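Inorganic pyrophosphatase (Thermus thermophilus, PDB 2PRD) probably catalyses the magnesium-dependent hydrolysis of inorganic pyrophosphate to two phosphate ions, working as a homohexamer. Local coordinates at residues I20-G25 / G53-I58; D67-L72 / A103-V108; L41-P46 / E137-L142; E131-F136 / V150-W155. One frame throughout, in Å; residues are numbered along the deposited sequence.

Contact 1: residues I20-G25 / G53-I58; sequences IEVPRG and GDYGFI
Glu21 and Val22 both donate their backbone N-H to Tyr55 O, 2.6 Å from Glu21 N and 2.9 Å from Val22 N, and this doubled grip on one carbonyl, with the register slipping by one residue between Ile20 and Val22, defines a classic beta bulge in an antiparallel pair. Tyr55 N returns a bond of 2.8 Å to Val22 O. At Ile20 the partner is Gly56, with 4.1 Å between the two CA atoms; a CB on Gly56 would run into Ile20 CA. With CG of Tyr55 anti to the backbone N (chi1 -177°), the ring runs alongside the Glu21 carboxylate, the planes 26° apart; Glu21 OE2, bonded to Tyr32 N, approaches the edge of the Phe57 ring, 3.6 Å from Phe57 CD2. Beyond the strand, Arg24 N meets Asp54 OD2 at 3.0 Å from above the carboxylate plane, while Ser75 and Leu79 bind the same carboxylate. Replacing Asp54 by alanine is likely to leave Arg24 N, Ser75 OG and Leu79 N without their shared carboxylate and the loop after Val22 less firmly tied. Backbone and carboxylate bonds thus fix the strand that carries Tyr55, a predicted substrate-binding residue whose OH bonds to Asp70.

Contact 2: residues D67-L72 / A103-V108; sequences DPLDGL and AKVIGV
Asp70 and Lys104 run side by side, and Lys104 NZ reaches Asp70 OD2 at 3.0 Å in a salt bridge that uses the anti lone pair, the one turned away from OD1. The lysine chain is extended as far as CE and then bends (chi4 -39°), which brings the ammonium back over Asp70 CB. Asp102 is a second carboxylate for NZ, and Tyr55 OH bonds to the same Asp70 OD2. A methionine in place of Lys104 would probably leave Asp70 and Asp102 without the positive charge that lies between them.

The tight part is the parallel pairing of strands 70-74 and 101-109. Val105 N binds Asp70 O at 3.0 Å, Leu72 N points at Val105 O nearly along the C=O axis at 2.8 Å, and Gly107 N binds Leu72 O at 2.9 Å. The bare CA of Gly71 comes within 3.1 Å of Val105 O, where a CB would clash. On one face, Leu69 CD2 packs crosswise on Val105 CG2 at 3.6 Å, under helix 158-173; on the other, Ile106 CD1 touches Leu72 CB at 3.9 Å.

Toward Ala103 the backbones separate, and a water bridges them, accepting from Asp70 N and lying 3.0 Å from Ala103 O. Asp70, partly exposed, lies at this looser end. Aspartates at the starts of neighbouring parallel strands, Asp70 and Asp102, which with Asp65 are predicted magnesium ligands, are characteristic of the metal site of the soluble pyrophosphatase family.

Contact 3: residues L41-P46 / E137-L142; sequences LDRVLP and ETYKAL. With SO4 (sulfate ion), chain B.
The anion pocket of the predicted substrate site is lined here by Arg43, from the end of strand 38-44, and by Tyr139 and Lys140, from the type I turn that follows helix 126-138. A sulfate, probably from the crystallisation liquor, occupies it. Arg43 offers two nitrogens: NH1 lies 2.9 Å from sulfate O4, and NH2 points almost straight (179°) at sulfate O2, 3.1 Å away. Tyr139 OH donates to the same sulfate O2 at 2.5 Å, with that oxygen near the plane of the ring. Lys140 NZ reaches sulfate O1 at 3.0 Å, its chain extended beyond CG, and Glu98 also forms a salt bridge with this ammonium.

Arg43 and Tyr139 lie nearly perpendicular, their guanidinium and ring planes 38° apart, with NH2 3.6 Å from Tyr139 CE2. Lys140 CG sits over the centre of one ring face, and Leu45 CD2 abuts the ring edge at Tyr139 CD2. A water accepts from Arg43 NH2 and donates to Tyr139 O, tying the strand end to the turn. Farther out, Pro46 CG packs on Leu142 CB at 3.7 Å, the two side chains running in opposite directions alongside one another. Leu45 O is bound by Arg114 of a second subunit.

Asp42 OD2 holds Arg43 NH1 in the guanidinium plane (3° out of it), and Glu143 pairs with NE, so carboxylates as well as the sulfate fix the rotation of this group. The gathered positive groups and the tyrosine hydroxyl suit a doubly charged tetrahedral anion, consistent with a place for one phosphate group of pyrophosphate.

Contact 4: residues E131-F136 / V150-W155; sequences EIQHFF and VKVTGW
Ile132 meets the indole of Trp155 at the ring edge: its CB lies 4.1 Å from Trp155 CH2, close to the ring plane, and the two side chains are set nearly perpendicular. One residue on, Gln133 reaches across to the strand. With CG anti to the backbone N (chi1 169°) and the chain extended beyond it, the amide is carried over Val152, and Gln133 CD rests 3.8 Å from Val152 CG1. Gln133 OE1 also comes to the edge of the indole, the amide and ring planes 42° apart, but at 3.8 Å from Trp155 NE1 it makes packing contact, not a hydrogen bond. Gln133 NE2 has a weak bond to Glu137. Farther along the helix, Phe136 CB touches Val152 CG2 at 4.2 Å, and Phe136 O is approached by Val150 CG1 at 3.3 Å.

Alternate strand residues Val150 and Val152, joined by Trp155 after a bulge at Thr153 and Gly154, thus supply the surface on which the helix lies. The segment axes pass 8.3 Å apart at 148°, so helix 126-138 runs roughly antiparallel to strand 150-156. That strand pairs with strand 84-97, whose Leu93 and Met95 touch Phe136, while Trp155 packs on Ile106 of strand 101-109; the helix therefore lies against the mixed sheet, and His134 and Glu131 on its other sides meet neighbouring subunits.

Contacts 1, 2 and 4 all reach the six-stranded mixed sheet. Contact 1 closes before contact 2 opens; their centres are about 9 Å apart, and adjacent strands 54-57 and 70-74 join them, with Gly56 O probably bonded to Gly71 N. Contact 4 follows contact 2 in the chain, its centre about 13 Å away, and touches it where Ile106 meets Trp155. Contact 3, whose chain loop encloses contact 2, shares helix 126-138 with contact 4 and lies about 18 Å from contact 2 between centres. Predicted metal and substrate residues from contacts 1, 2 and 3 thus converge from distant parts of the chain, while contacts 3 and 4 both meet a third subunit.

Contact 1: residues I20-G25 / G53-I58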
loop_
_atom_site.group_PDB
_atom_site.type_symbol
_atom_site.label_atom_id
_atom_site.label_comp_id
_atom_site.label_asym_id
_atom_site.label_seq_id
_atom_site.Cartn_x
_atom_site.Cartn_y
_atom_site.Cartn_z
ATOM N N ILE A 20 13.860 -14.944 -5.332
ATOM C CA ILE A 20 13.482 -14.035 -4.261
ATOM C C ILE A 20 12.568 -14.815 -3.320
ATOM O O ILE A 20 11.703 -15.542 -3.778
ATOM C CB ILE A 20 12.702 -12.794 -4.731
ATOM C CG1 ILE A 20 13.579 -11.890 -5.599
ATOM C CG2 ILE A 20 12.215 -12.025 -3.507
ATOM C CD1 ILE A 20 15.044 -11.895 -5.159
ATOM N N GLU A 21 12.887 -14.687 -2.027
ATOM C CA GLU A 21 12.098 -15.333 -0.988
ATOM C C GLU A 21 11.331 -14.264 -0.208
ATOM O O GLU A 21 10.123 -14.445 -0.004
ATOM C CB GLU A 21 12.911 -16.166 -0.031
ATOM C CG GLU A 21 13.300 -17.480 -0.783
ATOM C CD GLU A 21 14.345 -18.195 0.053
ATOM O OE1 GLU A 21 15.188 -17.494 0.646
ATOM O OE2 GLU A 21 14.232 -19.430 0.099
ATOM N N VAL A 22 12.081 -13.223 0.170
ATOM C CA VAL A 22 11.404 -12.144 0.950
ATOM C C VAL A 22 11.491 -10.813 0.300
ATOM O O VAL A 22 12.610 -10.331 0.095
ATOM C CB VAL A 22 12.145 -12.053 2.331
ATOM C CG1 VAL A 22 11.385 -11.166 3.344
ATOM C CG2 VAL A 22 12.379 -13.383 3.017
ATOM N N PRO A 23 10.348 -10.195 -0.073
ATOM C CA PRO A 23 10.381 -8.845 -0.616
ATOM C C PRO A 23 10.924 -7.811 0.390
ATOM O O PRO A 23 10.837 -7.857 1.641
ATOM C CB PRO A 23 8.895 -8.550 -0.860
ATOM C CG PRO A 23 8.250 -9.881 -0.990
ATOM C CD PRO A 23 8.982 -10.735 0.053
ATOM N N ARG A 24 11.552 -6.766 -0.194
ATOM C CA ARG A 24 12.046 -5.671 0.630
ATOM C C ARG A 24 10.844 -5.035 1.317
ATOM O O ARG A 24 9.791 -4.885 0.672
ATOM C CB ARG A 24 12.728 -4.625 -0.273
ATOM C CG ARG A 24 12.867 -3.308 0.517
ATOM C CD ARG A 24 14.002 -2.471 0.000
ATOM N NE ARG A 24 13.757 -2.031 -1.343
ATOM C CZ ARG A 24 12.823 -1.147 -1.697
ATOM N NH1 ARG A 24 12.033 -0.572 -0.815
ATOM N NH2 ARG A 24 12.730 -0.854 -2.978
ATOM N N GLY A 25 10.958 -4.675 2.602
ATOM C CA GLY A 25 9.787 -4.037 3.226
ATOM C C GLY A 25 8.853 -5.034 3.843
ATOM O O GLY A 25 7.858 -4.603 4.447
ATOM N N GLY A 53 16.170 -5.140 2.020
ATOM C CA GLY A 53 16.286 -5.311 0.542
ATOM C C GLY A 53 15.639 -6.652 0.288
ATOM O O GLY A 53 15.363 -7.277 1.338
ATOM N N ASP A 54 15.466 -7.063 -0.938
ATOM C CA ASP A 54 14.864 -8.351 -1.278
ATOM C C ASP A 54 15.827 -9.498 -1.016
ATOM O O ASP A 54 16.981 -9.419 -1.428
ATOM C CB ASP A 54 14.332 -8.404 -2.760
ATOM C CG ASP A 54 13.484 -7.255 -3.141
ATOM O OD1 ASP A 54 14.004 -6.219 -3.594
ATOM O OD2 ASP A 54 12.224 -7.362 -3.052
ATOM N N TYR A 55 15.371 -10.511 -0.294
ATOM C CA TYR A 55 16.207 -11.635 0.082
ATOM C C TYR A 55 15.925 -12.947 -0.633
ATOM O O TYR A 55 14.787 -13.382 -0.739
ATOM C CB TYR A 55 16.095 -11.785 1.621
ATOM C CG TYR A 55 16.973 -12.870 2.216
ATOM C CD1 TYR A 55 18.312 -12.596 2.488
ATOM C CD2 TYR A 55 16.497 -14.128 2.538
ATOM C CE1 TYR A 55 19.156 -13.562 3.057
ATOM C CE2 TYR A 55 17.304 -15.079 3.123
ATOM C CZ TYR A 55 18.623 -14.785 3.362
ATOM O OH TYR A 55 19.468 -15.729 3.922
ATOM N N GLY A 56 17.015 -13.655 -1.053
ATOM C CA GLY A 56 16.654 -14.935 -1.759
ATOM C C GLY A 56 17.969 -15.714 -1.815
ATOM O O GLY A 56 18.843 -15.331 -1.060
ATOM N N PHE A 57 18.009 -16.656 -2.713
ATOM C CA PHE A 57 19.208 -17.499 -2.834
ATOM C C PHE A 57 19.656 -17.638 -4.252
ATOM O O PHE A 57 18.798 -17.409 -5.124
ATOM C CB PHE A 57 18.850 -18.884 -2.219
ATOM C CG PHE A 57 17.864 -19.714 -2.989
ATOM C CD1 PHE A 57 18.228 -20.477 -4.093
ATOM C CD2 PHE A 57 16.531 -19.774 -2.602
ATOM C CE1 PHE A 57 17.321 -21.213 -4.802
ATOM C CE2 PHE A 57 15.598 -20.509 -3.308
ATOM C CZ PHE A 57 15.988 -21.256 -4.401
ATOM N N ILE A 58 20.921 -18.040 -4.483
ATOM C CA ILE A 58 21.380 -18.266 -5.884
ATOM C C ILE A 58 21.148 -19.709 -6.255
ATOM O O ILE A 58 21.711 -20.556 -5.551
ATOM C CB ILE A 58 22.859 -17.843 -6.052
ATOM C CG1 ILE A 58 23.055 -16.372 -5.643
ATOM C CG2 ILE A 58 23.213 -18.026 -7.541
ATOM C CD1 ILE A 58 24.452 -15.806 -5.903
#

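Contact 2: residues D67-L72 / A103-V108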
loop_
_atom_site.group_PDB
_atom_site.type_symbol
_atom_site.label_atom_id
_atom_site.label_comp_id
_atom_site.label_asym_id
_atom_site.label_seq_id
_atom_site.Cartn_x
_atom_site.Cartn_y
_atom_site.Cartn_z
ATOM N N ASP A 67 23.709 -25.082 2.349
ATOM C CA ASP A 67 22.522 -24.458 1.637
ATOM C C ASP A 67 23.032 -23.656 0.466
ATOM O O ASP A 67 24.250 -23.386 0.385
ATOM C CB ASP A 67 21.775 -23.600 2.635
ATOM C CG ASP A 67 20.798 -24.383 3.500
ATOM O OD1 ASP A 67 19.977 -25.153 2.940
ATOM O OD2 ASP A 67 20.846 -24.198 4.743
ATOM N N PRO A 68 22.183 -23.263 -0.450
ATOM C CA PRO A 68 22.646 -22.425 -1.577
ATOM C C PRO A 68 23.179 -21.118 -1.025
ATOM O O PRO A 68 22.910 -20.848 0.161
ATOM C CB PRO A 68 21.428 -22.254 -2.425
ATOM C CG PRO A 68 20.421 -23.243 -1.941
ATOM C CD PRO A 68 20.730 -23.437 -0.459
ATOM N N LEU A 69 23.925 -20.357 -1.832
ATOM C CA LEU A 69 24.418 -19.038 -1.309
ATOM C C LEU A 69 23.278 -18.020 -1.240
ATOM O O LEU A 69 22.537 -17.805 -2.224
ATOM C CB LEU A 69 25.513 -18.617 -2.256
ATOM C CG LEU A 69 26.347 -17.374 -2.088
ATOM C CD1 LEU A 69 27.217 -17.365 -0.827
ATOM C CD2 LEU A 69 27.241 -17.216 -3.330
ATOM N N ASP A 70 23.055 -17.376 -0.100
ATOM C CA ASP A 70 22.024 -16.370 0.148
ATOM C C ASP A 70 22.445 -14.949 -0.237
ATOM O O ASP A 70 23.650 -14.704 -0.190
ATOM C CB ASP A 70 21.891 -16.200 1.699
ATOM C CG ASP A 70 20.934 -17.252 2.190
ATOM O OD1 ASP A 70 20.192 -17.712 1.299
ATOM O OD2 ASP A 70 20.971 -17.579 3.377
ATOM N N GLY A 71 21.509 -14.059 -0.491
ATOM C CA GLY A 71 21.928 -12.689 -0.822
ATOM C C GLY A 71 20.816 -11.684 -0.651
ATOM O O GLY A 71 19.663 -12.089 -0.645
ATOM N N LEU A 72 21.222 -10.434 -0.538
ATOM C CA LEU A 72 20.315 -9.287 -0.381
ATOM C C LEU A 72 20.393 -8.367 -1.576
ATOM O O LEU A 72 21.495 -7.957 -1.941
ATOM C CB LEU A 72 20.747 -8.578 0.903
ATOM C CG LEU A 72 19.609 -7.779 1.535
ATOM C CD1 LEU A 72 18.688 -8.719 2.311
ATOM C CD2 LEU A 72 20.136 -6.699 2.448
ATOM N N ALA A 103 28.313 -15.789 4.775
ATOM C CA ALA A 103 28.632 -14.667 3.900
ATOM C C ALA A 103 27.385 -14.500 3.029
ATOM O O ALA A 103 26.992 -15.562 2.526
ATOM C CB ALA A 103 29.758 -14.971 2.926
ATOM N N LYS A 104 26.865 -13.298 2.954
ATOM C CA LYS A 104 25.674 -13.092 2.064
ATOM C C LYS A 104 26.139 -12.250 0.907
ATOM O O LYS A 104 27.006 -11.402 1.137
ATOM C CB LYS A 104 24.574 -12.430 2.931
ATOM C CG LYS A 104 24.147 -13.511 3.941
ATOM C CD LYS A 104 22.882 -13.189 4.670
ATOM C CE LYS A 104 22.403 -14.260 5.603
ATOM N NZ LYS A 104 22.553 -15.657 5.121
ATOM N N VAL A 105 25.613 -12.481 -0.285
ATOM C CA VAL A 105 25.989 -11.679 -1.474
ATOM C C VAL A 105 25.160 -10.401 -1.477
ATOM O O VAL A 105 24.028 -10.444 -0.976
ATOM C CB VAL A 105 25.780 -12.528 -2.724
ATOM C CG1 VAL A 105 25.790 -11.742 -4.023
ATOM C CG2 VAL A 105 26.833 -13.653 -2.794
ATOM N N ILE A 106 25.689 -9.274 -1.876
ATOM C CA ILE A 106 24.978 -7.993 -1.921
ATOM C C ILE A 106 24.829 -7.758 -3.430
ATOM O O ILE A 106 25.838 -7.847 -4.138
ATOM C CB ILE A 106 25.689 -6.860 -1.203
ATOM C CG1 ILE A 106 25.867 -7.176 0.301
ATOM C CG2 ILE A 106 25.003 -5.501 -1.278
ATOM C CD1 ILE A 106 24.500 -7.404 0.921
ATOM N N GLY A 107 23.592 -7.534 -3.913
ATOM C CA GLY A 107 23.516 -7.305 -5.369
ATOM C C GLY A 107 22.491 -6.232 -5.692
ATOM O O GLY A 107 21.872 -5.712 -4.770
ATOM N N VAL A 108 22.408 -5.912 -6.979
ATOM C CA VAL A 108 21.459 -4.889 -7.400
ATOM C C VAL A 108 20.690 -5.508 -8.567
ATOM O O VAL A 108 21.331 -6.297 -9.219
ATOM C CB VAL A 108 22.131 -3.613 -7.924
ATOM C CG1 VAL A 108 22.619 -2.747 -6.770
ATOM C CG2 VAL A 108 23.332 -3.928 -8.788
HETATM O O HOH W 1 24.536 -17.338 2.656
#

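Contact 3: residues L41-P46 / E137-L142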
loop_
_atom_site.group_PDB
_atom_site.type_symbol
_atom_site.label_atom_id
_atom_site.label_comp_id
_atom_site.label_asym_id
_atom_site.label_seq_id
_atom_site.Cartn_x
_atom_site.Cartn_y
_atom_site.Cartn_z
ATOM N N LEU A 41 5.862 -20.204 4.852
ATOM C CA LEU A 41 6.208 -19.088 5.773
ATOM C C LEU A 41 7.033 -19.717 6.882
ATOM O O LEU A 41 6.540 -20.603 7.570
ATOM C CB LEU A 41 4.972 -18.450 6.355
ATOM C CG LEU A 41 5.353 -17.381 7.411
ATOM C CD1 LEU A 41 5.397 -16.058 6.617
ATOM C CD2 LEU A 41 4.356 -17.385 8.522
ATOM N N ASP A 42 8.265 -19.242 6.959
ATOM C CA ASP A 42 9.149 -19.777 8.005
ATOM C C ASP A 42 8.746 -19.117 9.303
ATOM O O ASP A 42 8.570 -19.761 10.354
ATOM C CB ASP A 42 10.575 -19.471 7.548
ATOM C CG ASP A 42 11.477 -20.006 8.657
ATOM O OD1 ASP A 42 11.544 -21.253 8.796
ATOM O OD2 ASP A 42 12.018 -19.150 9.371
ATOM N N ARG A 43 8.503 -17.794 9.248
ATOM C CA ARG A 43 8.056 -17.126 10.479
ATOM C C ARG A 43 7.845 -15.656 10.160
ATOM O O ARG A 43 8.320 -15.243 9.115
ATOM C CB ARG A 43 9.136 -17.187 11.560
ATOM C CG ARG A 43 10.310 -16.228 11.351
ATOM C CD ARG A 43 11.449 -16.520 12.290
ATOM N NE ARG A 43 12.606 -15.649 12.158
ATOM C CZ ARG A 43 13.629 -15.752 11.330
ATOM N NH1 ARG A 43 13.726 -16.752 10.437
ATOM N NH2 ARG A 43 14.638 -14.906 11.334
ATOM N N VAL A 44 7.200 -14.994 11.081
ATOM C CA VAL A 44 6.964 -13.539 11.051
ATOM C C VAL A 44 7.991 -12.951 12.012
ATOM O O VAL A 44 8.095 -13.433 13.132
ATOM C CB VAL A 44 5.537 -13.195 11.471
ATOM C CG1 VAL A 44 5.199 -11.714 11.376
ATOM C CG2 VAL A 44 4.541 -13.955 10.607
ATOM N N LEU A 45 8.785 -11.997 11.557
ATOM C CA LEU A 45 9.819 -11.376 12.420
ATOM C C LEU A 45 9.108 -10.828 13.662
ATOM O O LEU A 45 8.087 -10.170 13.496
ATOM C CB LEU A 45 10.521 -10.276 11.648
ATOM C CG LEU A 45 11.265 -10.540 10.366
ATOM C CD1 LEU A 45 11.852 -9.211 9.850
ATOM C CD2 LEU A 45 12.395 -11.564 10.556
ATOM N N PRO A 46 9.690 -11.089 14.843
ATOM C CA PRO A 46 9.079 -10.667 16.081
ATOM C C PRO A 46 9.159 -9.187 16.419
ATOM O O PRO A 46 8.353 -8.743 17.251
ATOM C CB PRO A 46 9.708 -11.596 17.100
ATOM C CG PRO A 46 11.090 -11.890 16.523
ATOM C CD PRO A 46 10.896 -11.920 15.025
ATOM N N GLU A 137 21.911 -7.362 13.017
ATOM C CA GLU A 137 22.314 -7.450 14.432
ATOM C C GLU A 137 21.190 -7.401 15.421
ATOM O O GLU A 137 21.419 -7.687 16.600
ATOM C CB GLU A 137 23.352 -6.348 14.723
ATOM C CG GLU A 137 24.665 -6.713 14.037
ATOM C CD GLU A 137 25.804 -5.749 14.261
ATOM O OE1 GLU A 137 25.545 -4.558 14.511
ATOM O OE2 GLU A 137 26.966 -6.214 14.139
ATOM N N THR A 138 19.960 -7.048 15.006
ATOM C CA THR A 138 18.868 -6.956 15.970
ATOM C C THR A 138 17.679 -7.821 15.620
ATOM O O THR A 138 16.826 -8.046 16.507
ATOM C CB THR A 138 18.368 -5.492 16.061
ATOM O OG1 THR A 138 18.020 -5.029 14.734
ATOM C CG2 THR A 138 19.410 -4.516 16.576
ATOM N N TYR A 139 17.585 -8.285 14.397
ATOM C CA TYR A 139 16.378 -9.007 13.958
ATOM C C TYR A 139 16.099 -10.323 14.605
ATOM O O TYR A 139 14.947 -10.780 14.610
ATOM C CB TYR A 139 16.277 -9.061 12.453
ATOM C CG TYR A 139 16.876 -10.260 11.732
ATOM C CD1 TYR A 139 18.228 -10.514 11.814
ATOM C CD2 TYR A 139 16.122 -11.076 10.922
ATOM C CE1 TYR A 139 18.849 -11.535 11.135
ATOM C CE2 TYR A 139 16.709 -12.115 10.225
ATOM C CZ TYR A 139 18.059 -12.338 10.342
ATOM O OH TYR A 139 18.664 -13.370 9.655
ATOM N N LYS A 140 17.144 -10.906 15.207
ATOM C CA LYS A 140 16.986 -12.193 15.881
ATOM C C LYS A 140 17.112 -12.049 17.389
ATOM O O LYS A 140 17.060 -13.032 18.147
ATOM C CB LYS A 140 17.964 -13.179 15.278
ATOM C CG LYS A 140 17.550 -13.892 14.007
ATOM C CD LYS A 140 18.635 -14.859 13.607
ATOM C CE LYS A 140 18.365 -15.745 12.436
ATOM N NZ LYS A 140 19.404 -16.849 12.407
ATOM N N ALA A 141 17.171 -10.786 17.815
ATOM C CA ALA A 141 17.265 -10.407 19.211
ATOM C C ALA A 141 16.113 -10.958 20.016
ATOM O O ALA A 141 16.442 -11.414 21.139
ATOM C CB ALA A 141 17.530 -8.928 19.420
ATOM N N LEU A 142 14.886 -10.988 19.547
ATOM C CA LEU A 142 13.734 -11.535 20.270
ATOM C C LEU A 142 13.605 -13.052 20.185
ATOM O O LEU A 142 12.687 -13.684 20.735
ATOM C CB LEU A 142 12.442 -10.838 19.787
ATOM C CG LEU A 142 12.464 -9.329 20.078
ATOM C CD1 LEU A 142 11.331 -8.560 19.509
ATOM C CD2 LEU A 142 12.402 -9.161 21.612
HETATM S S SO4 B . 17.320 -16.645 8.778
HETATM O O1 SO4 B . 18.344 -17.306 9.654
HETATM O O2 SO4 B . 17.018 -15.283 9.345
HETATM O O3 SO4 B . 17.569 -16.595 7.311
HETATM O O4 SO4 B . 16.071 -17.505 8.946
HETATM O O HOH W 2 13.863 -13.197 13.396
#

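Contact 4: residues E131-F136 / V150-W155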
loop_
_atom_site.group_PDB
_atom_site.type_symbol
_atom_site.label_atom_id
_atom_site.label_comp_id
_atom_site.label_asym_id
_atom_site.label_seq_id
_atom_site.Cartn_x
_atom_site.Cartn_y
_atom_site.Cartn_z
ATOM N N GLU A 131 22.205 0.448 7.786
ATOM C CA GLU A 131 20.834 -0.038 7.944
ATOM C C GLU A 131 20.849 -1.553 7.839
ATOM O O GLU A 131 20.237 -2.256 8.662
ATOM C CB GLU A 131 19.888 0.618 6.918
ATOM C CG GLU A 131 18.413 0.232 7.173
ATOM C CD GLU A 131 17.530 0.716 6.018
ATOM O OE1 GLU A 131 18.103 0.895 4.938
ATOM O OE2 GLU A 131 16.334 0.991 6.209
ATOM N N ILE A 132 21.549 -2.047 6.812
ATOM C CA ILE A 132 21.661 -3.523 6.619
ATOM C C ILE A 132 22.304 -4.189 7.810
ATOM O O ILE A 132 21.745 -5.112 8.447
ATOM C CB ILE A 132 22.327 -3.886 5.289
ATOM C CG1 ILE A 132 21.505 -3.376 4.106
ATOM C CG2 ILE A 132 22.479 -5.403 5.205
ATOM C CD1 ILE A 132 22.132 -3.344 2.744
ATOM N N GLN A 133 23.491 -3.708 8.204
ATOM C CA GLN A 133 24.144 -4.297 9.354
ATOM C C GLN A 133 23.290 -4.275 10.594
ATOM O O GLN A 133 23.226 -5.280 11.354
ATOM C CB GLN A 133 25.453 -3.487 9.581
ATOM C CG GLN A 133 26.029 -3.884 10.936
ATOM C CD GLN A 133 27.506 -3.521 10.983
ATOM O OE1 GLN A 133 28.008 -3.118 9.931
ATOM N NE2 GLN A 133 28.133 -3.664 12.138
ATOM N N HIS A 134 22.672 -3.106 10.840
ATOM C CA HIS A 134 21.864 -3.001 12.098
ATOM C C HIS A 134 20.702 -3.964 12.034
ATOM O O HIS A 134 20.230 -4.501 13.046
ATOM C CB HIS A 134 21.552 -1.546 12.375
ATOM C CG HIS A 134 20.530 -1.263 13.437
ATOM N ND1 HIS A 134 19.185 -1.156 13.118
ATOM C CD2 HIS A 134 20.566 -1.072 14.748
ATOM C CE1 HIS A 134 18.478 -0.909 14.195
ATOM N NE2 HIS A 134 19.318 -0.872 15.226
ATOM N N PHE A 135 20.220 -4.295 10.833
ATOM C CA PHE A 135 19.089 -5.230 10.695
ATOM C C PHE A 135 19.475 -6.607 11.167
ATOM O O PHE A 135 18.836 -7.232 12.044
ATOM C CB PHE A 135 18.523 -5.243 9.266
ATOM C CG PHE A 135 17.560 -6.381 9.025
ATOM C CD1 PHE A 135 16.243 -6.290 9.369
ATOM C CD2 PHE A 135 18.007 -7.552 8.443
ATOM C CE1 PHE A 135 15.377 -7.354 9.129
ATOM C CE2 PHE A 135 17.187 -8.625 8.209
ATOM C CZ PHE A 135 15.843 -8.527 8.538
ATOM N N PHE A 136 20.581 -7.080 10.584
ATOM C CA PHE A 136 21.104 -8.407 10.919
ATOM C C PHE A 136 21.537 -8.464 12.364
ATOM O O PHE A 136 21.528 -9.568 12.950
ATOM C CB PHE A 136 22.180 -8.892 9.930
ATOM C CG PHE A 136 21.652 -9.338 8.614
ATOM C CD1 PHE A 136 20.912 -10.511 8.538
ATOM C CD2 PHE A 136 21.813 -8.591 7.468
ATOM C CE1 PHE A 136 20.359 -10.915 7.314
ATOM C CE2 PHE A 136 21.266 -8.984 6.253
ATOM C CZ PHE A 136 20.544 -10.161 6.171
ATOM N N VAL A 150 23.371 -13.582 16.003
ATOM C CA VAL A 150 24.093 -13.064 14.850
ATOM C C VAL A 150 25.065 -11.937 15.152
ATOM O O VAL A 150 24.707 -11.032 15.898
ATOM C CB VAL A 150 23.097 -12.479 13.796
ATOM C CG1 VAL A 150 23.891 -11.832 12.665
ATOM C CG2 VAL A 150 22.205 -13.570 13.248
ATOM N N LYS A 151 26.234 -11.985 14.525
ATOM C CA LYS A 151 27.222 -10.932 14.635
ATOM C C LYS A 151 27.780 -10.609 13.251
ATOM O O LYS A 151 28.072 -11.538 12.486
ATOM C CB LYS A 151 28.352 -11.181 15.606
ATOM C CG LYS A 151 28.776 -9.802 16.137
ATOM C CD LYS A 151 30.279 -9.599 16.050
ATOM C CE LYS A 151 30.638 -8.207 16.587
ATOM N NZ LYS A 151 31.846 -8.216 17.474
ATOM N N VAL A 152 27.839 -9.336 12.960
ATOM C CA VAL A 152 28.308 -8.901 11.643
ATOM C C VAL A 152 29.816 -8.652 11.752
ATOM O O VAL A 152 30.309 -7.876 12.572
ATOM C CB VAL A 152 27.571 -7.710 11.039
ATOM C CG1 VAL A 152 28.494 -7.023 10.037
ATOM C CG2 VAL A 152 26.268 -8.117 10.360
ATOM N N THR A 153 30.514 -9.358 10.894
ATOM C CA THR A 153 31.969 -9.328 10.800
ATOM C C THR A 153 32.538 -8.250 9.932
ATOM O O THR A 153 33.511 -7.618 10.355
ATOM C CB THR A 153 32.376 -10.747 10.319
ATOM O OG1 THR A 153 32.421 -11.561 11.496
ATOM C CG2 THR A 153 33.655 -10.666 9.545
ATOM N N GLY A 154 31.989 -7.964 8.764
ATOM C CA GLY A 154 32.555 -6.910 7.918
ATOM C C GLY A 154 32.022 -7.051 6.500
ATOM O O GLY A 154 31.207 -7.922 6.267
ATOM N N TRP A 155 32.500 -6.200 5.621
ATOM C CA TRP A 155 32.085 -6.160 4.229
ATOM C C TRP A 155 33.276 -6.421 3.305
ATOM O O TRP A 155 34.400 -6.066 3.674
ATOM C CB TRP A 155 31.519 -4.792 3.941
ATOM C CG TRP A 155 30.307 -4.360 4.720
ATOM C CD1 TRP A 155 30.261 -3.806 5.965
ATOM C CD2 TRP A 155 28.949 -4.382 4.260
ATOM N NE1 TRP A 155 28.968 -3.508 6.311
ATOM C CE2 TRP A 155 28.137 -3.831 5.268
ATOM C CE3 TRP A 155 28.339 -4.789 3.070
ATOM C CZ2 TRP A 155 26.763 -3.713 5.184
ATOM C CZ3 TRP A 155 26.956 -4.638 2.967
ATOM C CH2 TRP A 155 26.190 -4.133 4.017
#